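Local coordinates for protein AlkD2 (Streptococcus mutans, PDB 6M9M) that is of unknown function but binds inosine-5'-monophosphate and belongs to the HEAT-like repeat family of DNA glycosylases, at residues 154-159 with 191-197; 39-44 with 65-71; 52-56 with 82-87. All coordinates share one frame; numbering follows the deposited sequence. Where two conformers were deposited one is given.

Contact 1. Residues 154-159 with 191-197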
# COMPACT_ATOMS: atom_id res chain seq x y z
N LYS A 154 2.18 16.18 3.37
CA LYS A 154 3.13 16.97 2.57
C LYS A 154 4.37 17.40 3.35
O LYS A 154 5.38 17.76 2.72
CB LYS A 154 2.43 18.20 1.99
CG LYS A 154 1.96 19.21 3.02
CD LYS A 154 0.97 20.19 2.41
CE LYS A 154 0.51 21.22 3.42
NZ LYS A 154 -0.34 20.59 4.48
N GLU A 155 4.34 17.37 4.68
CA GLU A 155 5.49 17.66 5.52
C GLU A 155 6.15 16.40 6.07
O GLU A 155 6.91 16.47 7.04
CB GLU A 155 5.10 18.58 6.70
CG GLU A 155 4.55 19.96 6.33
CD GLU A 155 5.59 20.92 5.80
OE1 GLU A 155 6.81 20.60 5.79
OE2 GLU A 155 5.19 22.03 5.39
N ASP A 156 5.86 15.23 5.49
CA ASP A 156 6.38 14.00 6.05
C ASP A 156 7.91 14.02 6.14
O ASP A 156 8.59 14.50 5.23
CB ASP A 156 5.94 12.80 5.22
CG ASP A 156 5.97 11.51 6.01
OD1 ASP A 156 7.05 10.89 6.12
OD2 ASP A 156 4.90 11.13 6.53
N VAL A 157 8.44 13.45 7.22
CA VAL A 157 9.88 13.41 7.40
C VAL A 157 10.59 12.51 6.39
O VAL A 157 11.78 12.67 6.15
CB VAL A 157 10.25 12.99 8.84
CG1 VAL A 157 9.65 13.95 9.87
CG2 VAL A 157 9.83 11.56 9.13
N SER A 158 9.88 11.56 5.78
CA SER A 158 10.48 10.54 4.93
C SER A 158 10.38 10.92 3.46
O SER A 158 9.28 11.16 2.95
CB SER A 158 9.76 9.21 5.15
OG SER A 158 10.01 8.31 4.10
N GLU A 159 11.51 10.92 2.76
CA GLU A 159 11.49 11.19 1.32
C GLU A 159 10.70 10.13 0.56
O GLU A 159 10.00 10.44 -0.42
CB GLU A 159 12.90 11.31 0.75
CG GLU A 159 12.89 11.75 -0.71
CD GLU A 159 14.26 12.09 -1.23
OE1 GLU A 159 15.25 11.49 -0.76
OE2 GLU A 159 14.35 12.96 -2.12
N SER A 191 9.12 24.76 3.79
CA SER A 191 10.06 23.69 4.10
C SER A 191 10.62 23.03 2.83
O SER A 191 10.03 23.09 1.75
CB SER A 191 9.42 22.62 4.97
OG SER A 191 8.42 21.95 4.24
N LYS A 192 11.76 22.36 3.00
CA LYS A 192 12.28 21.51 1.94
C LYS A 192 11.25 20.46 1.55
O LYS A 192 11.02 20.20 0.36
CB LYS A 192 13.57 20.84 2.44
CG LYS A 192 14.17 19.82 1.49
CD LYS A 192 15.28 19.00 2.16
CE LYS A 192 14.71 17.99 3.13
NZ LYS A 192 15.78 17.10 3.68
N GLU A 193 10.61 19.88 2.55
CA GLU A 193 9.66 18.80 2.34
C GLU A 193 8.49 19.24 1.47
O GLU A 193 8.15 18.58 0.49
CB GLU A 193 9.16 18.34 3.71
CG GLU A 193 10.21 17.59 4.53
CD GLU A 193 11.11 18.45 5.41
OE1 GLU A 193 11.18 19.70 5.25
OE2 GLU A 193 11.75 17.85 6.30
N ILE A 194 7.85 20.37 1.83
CA ILE A 194 6.65 20.76 1.09
C ILE A 194 7.00 21.16 -0.34
O ILE A 194 6.20 20.96 -1.26
CB ILE A 194 5.87 21.86 1.85
CG1 ILE A 194 4.44 21.95 1.31
CG2 ILE A 194 6.60 23.21 1.74
CD1 ILE A 194 3.54 22.88 2.09
N ASN A 195 8.18 21.73 -0.55
CA ASN A 195 8.58 22.11 -1.91
C ASN A 195 8.81 20.88 -2.78
O ASN A 195 8.45 20.88 -3.96
CB ASN A 195 9.79 23.03 -1.87
CG ASN A 195 9.40 24.46 -1.67
OD1 ASN A 195 8.82 25.08 -2.56
ND2 ASN A 195 9.68 25.00 -0.49
N GLN A 196 9.35 19.82 -2.20
CA GLN A 196 9.52 18.58 -2.96
C GLN A 196 8.16 18.04 -3.41
O GLN A 196 7.98 17.65 -4.58
CB GLN A 196 10.26 17.56 -2.10
CG GLN A 196 10.40 16.24 -2.80
CD GLN A 196 11.33 15.30 -2.09
OE1 GLN A 196 11.42 15.29 -0.86
NE2 GLN A 196 12.06 14.51 -2.87
N VAL A 197 7.20 18.00 -2.50
CA VAL A 197 5.88 17.49 -2.81
C VAL A 197 5.18 18.40 -3.81
O VAL A 197 4.55 17.92 -4.76
CB VAL A 197 5.08 17.34 -1.51
CG1 VAL A 197 3.63 16.97 -1.80
CG2 VAL A 197 5.71 16.30 -0.58
O HOH W 1 6.57 24.33 5.24
O HOH W 2 9.36 17.15 8.19
O HOH W 3 13.08 15.53 6.07
O HOH W 4 14.19 15.98 -0.36
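The hydroxyl of S191 is gripped from two directions, by E155 across the contact and by the first turn of its own helix. Its OG donates to E155 OE1 at 2.6 Å, reaching the carboxylate on the syn side and 17° out of its plane. The same OG accepts from I194 N at 2.9 Å, the N-cap bond of helix 192-201. E155 comes within range because its chain folds at the second torsion (chi2 -73°), laying the carboxylate over S191 and the CB of I194. A water then closes a bridge, donating to E155 OE2 at 2.7 Å and accepting from S191 N. The donors given to E155 may offset the nearness of the E193 carboxylate.

Beside these polar groups, K154 and I194 run alongside one another, K154 CE resting 3.7 Å from I194 CD1, while the lysine also makes a cation-pi contact with W187. The carbonyl oxygen of K154 is buried without a polar partner; V197 CG2 lies 3.6 Å from it. E193 CG lies against D156 O, which R162 also bonds, and a bend at chi2 turns the carboxylate, whose OE2 takes a bond of 2.7 Å from a water that also donates to V157 O. At the far end, Q196 NE2 donates to E159 OE2 at 2.9 Å, entering on the anti lone pair. The two side chains cross at about a right angle, with amide and carboxylate planes 58° apart. R162 holds the other end of the amide by bonding to Q196 OE1. D156 pairs with R123 and closes an Asx turn onto S158 N, shaping the loop. The arrangement is that of an interhelical loop laid over the capped start of a later helix, here near the C-terminal end of a HEAT-like repeat array.

Contact 2. Residues 39-44 with 65-71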
# COMPACT_ATOMS: atom_id res chain seq x y z
N ILE A 39 -4.70 -21.30 6.08
CA ILE A 39 -3.91 -20.38 5.26
C ILE A 39 -3.24 -19.31 6.11
O ILE A 39 -2.16 -18.83 5.74
CB ILE A 39 -4.79 -19.80 4.13
CG1 ILE A 39 -5.19 -20.93 3.16
CG2 ILE A 39 -4.05 -18.71 3.37
CD1 ILE A 39 -4.02 -21.52 2.39
N LYS A 40 -3.84 -18.91 7.24
CA LYS A 40 -3.16 -17.98 8.14
C LYS A 40 -1.84 -18.57 8.64
O LYS A 40 -0.81 -17.89 8.67
CB LYS A 40 -4.06 -17.61 9.32
CG LYS A 40 -5.20 -16.68 8.92
CD LYS A 40 -6.26 -16.58 10.00
CE LYS A 40 -7.54 -16.00 9.43
NZ LYS A 40 -8.63 -15.87 10.43
N LYS A 41 -1.86 -19.85 9.04
CA LYS A 41 -0.64 -20.50 9.51
C LYS A 41 0.39 -20.57 8.39
O LYS A 41 1.58 -20.30 8.60
CB LYS A 41 -0.98 -21.91 10.01
CG LYS A 41 -1.98 -21.93 11.15
CD LYS A 41 -2.36 -23.36 11.55
CE LYS A 41 -3.46 -23.35 12.59
NZ LYS A 41 -3.79 -24.72 13.06
N LEU A 42 -0.06 -20.90 7.17
CA LEU A 42 0.85 -20.93 6.03
C LEU A 42 1.45 -19.55 5.75
O LEU A 42 2.65 -19.44 5.47
CB LEU A 42 0.10 -21.46 4.81
CG LEU A 42 0.90 -21.43 3.51
CD1 LEU A 42 2.20 -22.24 3.61
CD2 LEU A 42 0.04 -21.93 2.36
N ALA A 43 0.64 -18.50 5.81
CA ALA A 43 1.14 -17.16 5.54
C ALA A 43 2.23 -16.76 6.53
O ALA A 43 3.26 -16.21 6.14
CB ALA A 43 -0.01 -16.16 5.57
N PHE A 44 2.01 -17.01 7.83
CA PHE A 44 3.04 -16.66 8.80
C PHE A 44 4.31 -17.46 8.58
O PHE A 44 5.42 -16.93 8.72
CB PHE A 44 2.52 -16.83 10.23
CG PHE A 44 1.55 -15.77 10.66
CD1 PHE A 44 1.90 -14.44 10.66
CD2 PHE A 44 0.27 -16.10 11.07
CE1 PHE A 44 1.02 -13.47 11.06
CE2 PHE A 44 -0.62 -15.13 11.48
CZ PHE A 44 -0.23 -13.81 11.48
N LEU A 65 -6.42 -12.26 3.61
CA LEU A 65 -6.84 -12.68 4.94
C LEU A 65 -7.13 -11.52 5.88
O LEU A 65 -7.47 -11.75 7.05
CB LEU A 65 -5.73 -13.51 5.57
CG LEU A 65 -5.42 -14.87 4.96
CD1 LEU A 65 -4.05 -15.30 5.46
CD2 LEU A 65 -6.50 -15.90 5.31
N SER A 66 -7.02 -10.29 5.39
CA SER A 66 -6.93 -9.11 6.25
C SER A 66 -8.23 -8.71 6.92
O SER A 66 -8.19 -7.77 7.73
CB SER A 66 -6.34 -7.94 5.46
OG SER A 66 -7.13 -7.64 4.33
N LYS A 67 -9.35 -9.38 6.68
CA LYS A 67 -10.52 -9.20 7.54
C LYS A 67 -10.21 -9.56 8.99
O LYS A 67 -10.81 -9.01 9.92
CB LYS A 67 -11.70 -10.03 7.02
CG LYS A 67 -12.99 -9.94 7.80
CD LYS A 67 -14.00 -10.88 7.18
CE LYS A 67 -15.31 -10.91 7.95
NZ LYS A 67 -16.28 -11.87 7.33
N ASP A 68 -9.27 -10.47 9.20
CA ASP A 68 -8.80 -10.82 10.54
C ASP A 68 -7.89 -9.70 11.04
O ASP A 68 -6.82 -9.46 10.48
CB ASP A 68 -8.07 -12.16 10.48
CG ASP A 68 -7.63 -12.66 11.85
OD1 ASP A 68 -7.39 -11.84 12.76
OD2 ASP A 68 -7.49 -13.90 11.98
N LYS A 69 -8.33 -9.01 12.09
CA LYS A 69 -7.59 -7.87 12.60
C LYS A 69 -6.17 -8.22 13.02
O LYS A 69 -5.28 -7.37 12.93
CB LYS A 69 -8.34 -7.26 13.80
CG LYS A 69 -9.66 -6.60 13.42
CD LYS A 69 -10.44 -6.14 14.65
CE LYS A 69 -11.77 -5.49 14.26
NZ LYS A 69 -12.78 -6.48 13.81
N GLU A 70 -5.92 -9.46 13.47
CA GLU A 70 -4.55 -9.82 13.81
C GLU A 70 -3.64 -9.87 12.58
O GLU A 70 -2.46 -9.52 12.68
CB GLU A 70 -4.52 -11.14 14.56
CG GLU A 70 -5.14 -11.04 15.94
CD GLU A 70 -5.08 -12.35 16.70
OE1 GLU A 70 -6.14 -12.96 16.88
OE2 GLU A 70 -3.98 -12.76 17.12
N ILE A 71 -4.18 -10.27 11.44
CA ILE A 71 -3.41 -10.23 10.20
C ILE A 71 -3.15 -8.79 9.79
O ILE A 71 -2.03 -8.42 9.40
CB ILE A 71 -4.15 -11.02 9.10
CG1 ILE A 71 -4.30 -12.50 9.46
CG2 ILE A 71 -3.43 -10.84 7.76
CD1 ILE A 71 -3.01 -13.30 9.41
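K40 leaves its helix with CG beside the backbone N (chi1 -72°) and then runs fully extended, while D68 places its carboxylate toward K40 with CG trans to its own N (chi1 -176°), and these two choices bring NZ and OD2 together. The setting is a run of consecutive helices of the HEAT-like repeat fold: helix 36-47 faces the junction, a type I beta turn from L65 to D68, between helices 52-65 and 69-79. K40 NZ donates to D68 OD2 at 2.8 Å as a salt bridge, arriving on the anti side, 15° out of the carboxylate plane. E37 is a second anionic partner for the same ammonium. D68 divides its oxygens: OD2 faces the lysine, and OD1 accepts from E70 N at 2.9 Å, capping the start of the next helix. The lysine therefore ties helix 36-47 to a residue already fixed by its N-cap role.

F62, from helix 52-65, lies against A43, F44 and I71, and F74 meets the F44 ring edge-to-face. Across the contact that ring receives I71 obliquely, through the methyl CD1 in one of two modelled conformers. The aliphatic part of K40 packs on L65, with CG 3.9 Å from L65 CD1. That same methyl sits among three residues of helix 36-47, for it also touches I39 CG2 and lies 4.1 Å from A43 CB.

Contact 3. Residues 52-56 with 82-87. With IMP (inosinic acid), chain B.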
# COMPACT_ATOMS: atom_id res chain seq x y z
N TYR A 52 12.94 -13.61 -0.48
CA TYR A 52 12.01 -12.47 -0.43
C TYR A 52 10.79 -12.69 -1.32
O TYR A 52 9.70 -12.19 -1.02
CB TYR A 52 12.72 -11.15 -0.74
CG TYR A 52 12.99 -10.86 -2.22
CD1 TYR A 52 11.98 -10.38 -3.04
CD2 TYR A 52 14.24 -11.07 -2.78
CE1 TYR A 52 12.21 -10.13 -4.38
CE2 TYR A 52 14.48 -10.80 -4.11
CZ TYR A 52 13.47 -10.33 -4.91
OH TYR A 52 13.71 -10.07 -6.24
N GLN A 53 10.93 -13.45 -2.41
CA GLN A 53 9.79 -13.73 -3.27
C GLN A 53 8.73 -14.56 -2.55
O GLN A 53 7.54 -14.40 -2.82
CB GLN A 53 10.26 -14.44 -4.54
CG GLN A 53 11.22 -13.64 -5.42
CD GLN A 53 12.69 -13.92 -5.12
OE1 GLN A 53 13.04 -14.30 -4.01
NE2 GLN A 53 13.55 -13.73 -6.13
N VAL A 54 9.13 -15.44 -1.63
CA VAL A 54 8.17 -16.18 -0.82
C VAL A 54 7.51 -15.26 0.21
O VAL A 54 6.32 -15.39 0.49
CB VAL A 54 8.84 -17.41 -0.19
CG1 VAL A 54 7.90 -18.13 0.76
CG2 VAL A 54 9.29 -18.37 -1.28
N ARG A 55 8.26 -14.28 0.73
CA ARG A 55 7.63 -13.28 1.58
C ARG A 55 6.62 -12.44 0.79
O ARG A 55 5.58 -12.07 1.34
CB ARG A 55 8.67 -12.39 2.26
CG ARG A 55 9.64 -13.16 3.13
CD ARG A 55 10.25 -12.30 4.21
NE ARG A 55 10.95 -11.12 3.72
CZ ARG A 55 12.20 -11.13 3.26
NH1 ARG A 55 12.88 -12.27 3.17
NH2 ARG A 55 12.77 -10.00 2.87
N MET A 56 6.90 -12.15 -0.48
CA MET A 56 5.91 -11.48 -1.32
C MET A 56 4.62 -12.28 -1.40
O MET A 56 3.53 -11.74 -1.20
CB MET A 56 6.48 -11.25 -2.72
CG MET A 56 7.58 -10.19 -2.82
SD MET A 56 8.42 -10.15 -4.42
CE MET A 56 7.05 -9.93 -5.53
N ASP A 82 10.01 -4.82 6.72
CA ASP A 82 10.78 -5.62 5.78
C ASP A 82 11.83 -4.77 5.08
O ASP A 82 11.53 -3.66 4.61
CB ASP A 82 9.82 -6.24 4.76
CG ASP A 82 10.37 -7.51 4.14
OD1 ASP A 82 11.34 -7.41 3.37
OD2 ASP A 82 9.84 -8.59 4.46
N ASN A 83 13.05 -5.29 5.00
CA ASN A 83 14.15 -4.56 4.37
C ASN A 83 14.20 -4.72 2.86
O ASN A 83 15.10 -4.18 2.23
CB ASN A 83 15.50 -4.91 5.01
CG ASN A 83 15.96 -6.31 4.73
OD1 ASN A 83 15.45 -6.97 3.83
ND2 ASN A 83 16.97 -6.76 5.47
N ASN A 84 13.23 -5.40 2.26
CA ASN A 84 13.22 -5.62 0.82
C ASN A 84 12.15 -4.74 0.17
O ASN A 84 10.97 -4.84 0.51
CB ASN A 84 12.99 -7.10 0.52
CG ASN A 84 12.97 -7.38 -0.95
OD1 ASN A 84 11.97 -7.12 -1.63
ND2 ASN A 84 14.08 -7.90 -1.47
N TRP A 85 12.56 -3.92 -0.80
CA TRP A 85 11.64 -2.95 -1.37
C TRP A 85 10.55 -3.62 -2.19
O TRP A 85 9.46 -3.05 -2.33
CB TRP A 85 12.40 -1.89 -2.18
CG TRP A 85 13.03 -2.35 -3.45
CD1 TRP A 85 14.33 -2.73 -3.64
CD2 TRP A 85 12.39 -2.47 -4.73
NE1 TRP A 85 14.53 -3.07 -4.95
CE2 TRP A 85 13.36 -2.92 -5.65
CE3 TRP A 85 11.09 -2.23 -5.20
CZ2 TRP A 85 13.08 -3.14 -6.99
CZ3 TRP A 85 10.81 -2.46 -6.54
CH2 TRP A 85 11.80 -2.91 -7.41
N ARG A 86 10.81 -4.80 -2.77
CA ARG A 86 9.76 -5.50 -3.52
C ARG A 86 8.67 -6.01 -2.59
O ARG A 86 7.49 -5.99 -2.93
CB ARG A 86 10.36 -6.61 -4.37
CG ARG A 86 11.21 -6.04 -5.50
CD ARG A 86 11.92 -7.14 -6.30
NE ARG A 86 12.72 -6.60 -7.40
CZ ARG A 86 12.23 -6.20 -8.57
NH1 ARG A 86 10.94 -6.32 -8.83
NH2 ARG A 86 13.04 -5.69 -9.48
N VAL A 87 9.06 -6.48 -1.39
CA VAL A 87 8.06 -6.84 -0.39
C VAL A 87 7.25 -5.62 0.02
O VAL A 87 6.03 -5.69 0.19
CB VAL A 87 8.71 -7.54 0.83
CG1 VAL A 87 7.66 -7.84 1.88
CG2 VAL A 87 9.44 -8.82 0.41
P IMP B . 10.35 -4.54 -12.13
O1P IMP B . 9.97 -4.87 -13.55
O2P IMP B . 11.85 -4.62 -11.96
O3P IMP B . 9.66 -5.60 -11.15
O5' IMP B . 9.85 -3.07 -11.84
C5' IMP B . 10.00 -2.48 -10.55
C4' IMP B . 10.45 -1.05 -10.71
O4' IMP B . 10.39 -0.40 -9.57
C3' IMP B . 12.02 -1.00 -11.19
O3' IMP B . 12.21 0.08 -12.19
C2' IMP B . 12.69 -0.74 -10.16
O2' IMP B . 13.99 -0.09 -10.55
C1' IMP B . 11.76 0.27 -9.38
N9 IMP B . 11.95 0.49 -8.10
C8 IMP B . 11.15 1.01 -7.13
N7 IMP B . 11.87 1.06 -5.98
C5 IMP B . 13.11 0.59 -6.23
C6 IMP B . 14.22 0.44 -5.38
O6 IMP B . 14.07 0.83 -3.99
N1 IMP B . 15.36 -0.06 -5.85
C2 IMP B . 15.44 -0.41 -7.17
N3 IMP B . 14.36 -0.26 -8.01
C4 IMP B . 13.19 0.24 -7.55
O HOH W 5 15.46 -9.23 2.45
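R86 rests its CD 3.4 Å from Y52 OH and reaches on, extended, to the phosphate of the bound inosinic acid. Its two terminal nitrogens hold separate oxygens: NH1 donates to O3P at 2.7 Å and NH2 to O2P at 3.0 Å, both nearly straight, with the phosphorus at the edge of the guanidinium and in its plane. The W85 indole lies between the R86 side chain and the purine. The purine spreads over one indole face, with its C5 3.4 Å above the ring plane, and R86 occupies the opposite face, so that W85 CH2 in turn lies over the centre of the guanidinium. H18 and G19 complete the site with further hydrogen bonds to the ligand.

The second shell fixes the helix start that carries both residues. N84 is its N-cap, OD1 accepting from V87 N in the carbonyl plane, while its ND2 stands 3.2 Å above the face of the Y52 ring, toward the rim, with amide and ring planes 24° apart. Q53 CD covers the other face. Farther out, D82 OD1 accepts from N84 N in an Asx turn and also from R55 NH2. R55 grips D82 side-on, NE to OD2 at 2.9 Å and NH2 to OD1 at 3.0 Å, using both syn lone pairs, and a water joins R55 NH2 to N83 OD1.

V87 CG2 packs against M56 CG between the two helices. Y52, R55 and M56 thus join the starts of helices 52-65 and 85-102. Q53 and V54 also touch helix 2-13, Q53 and M56 helix 21-32, V54 and R55 helix 36-47.

In the fold
The three contacts follow the all-helical HEAT-like array from its N-terminal half toward its C-terminal end. Contacts 2 and 3 interleave and share helix 52-65: its first turn faces the nucleotide-bearing helix in contact 3, and L65, near its C-terminal end, meets helix 36-47 in contact 2. Their centres are 17 Å apart, with nearest atoms about 6 Å apart. Contact 1 forms later in the chain, its centre 27 Å from that of contact 3 and 34 Å from that of contact 2, which lies on the opposite side of the chain's centre. Inosinic acid is held at contact 3; contact 1 lies away from the site, the E159 side chain about 11 Å from the ligand.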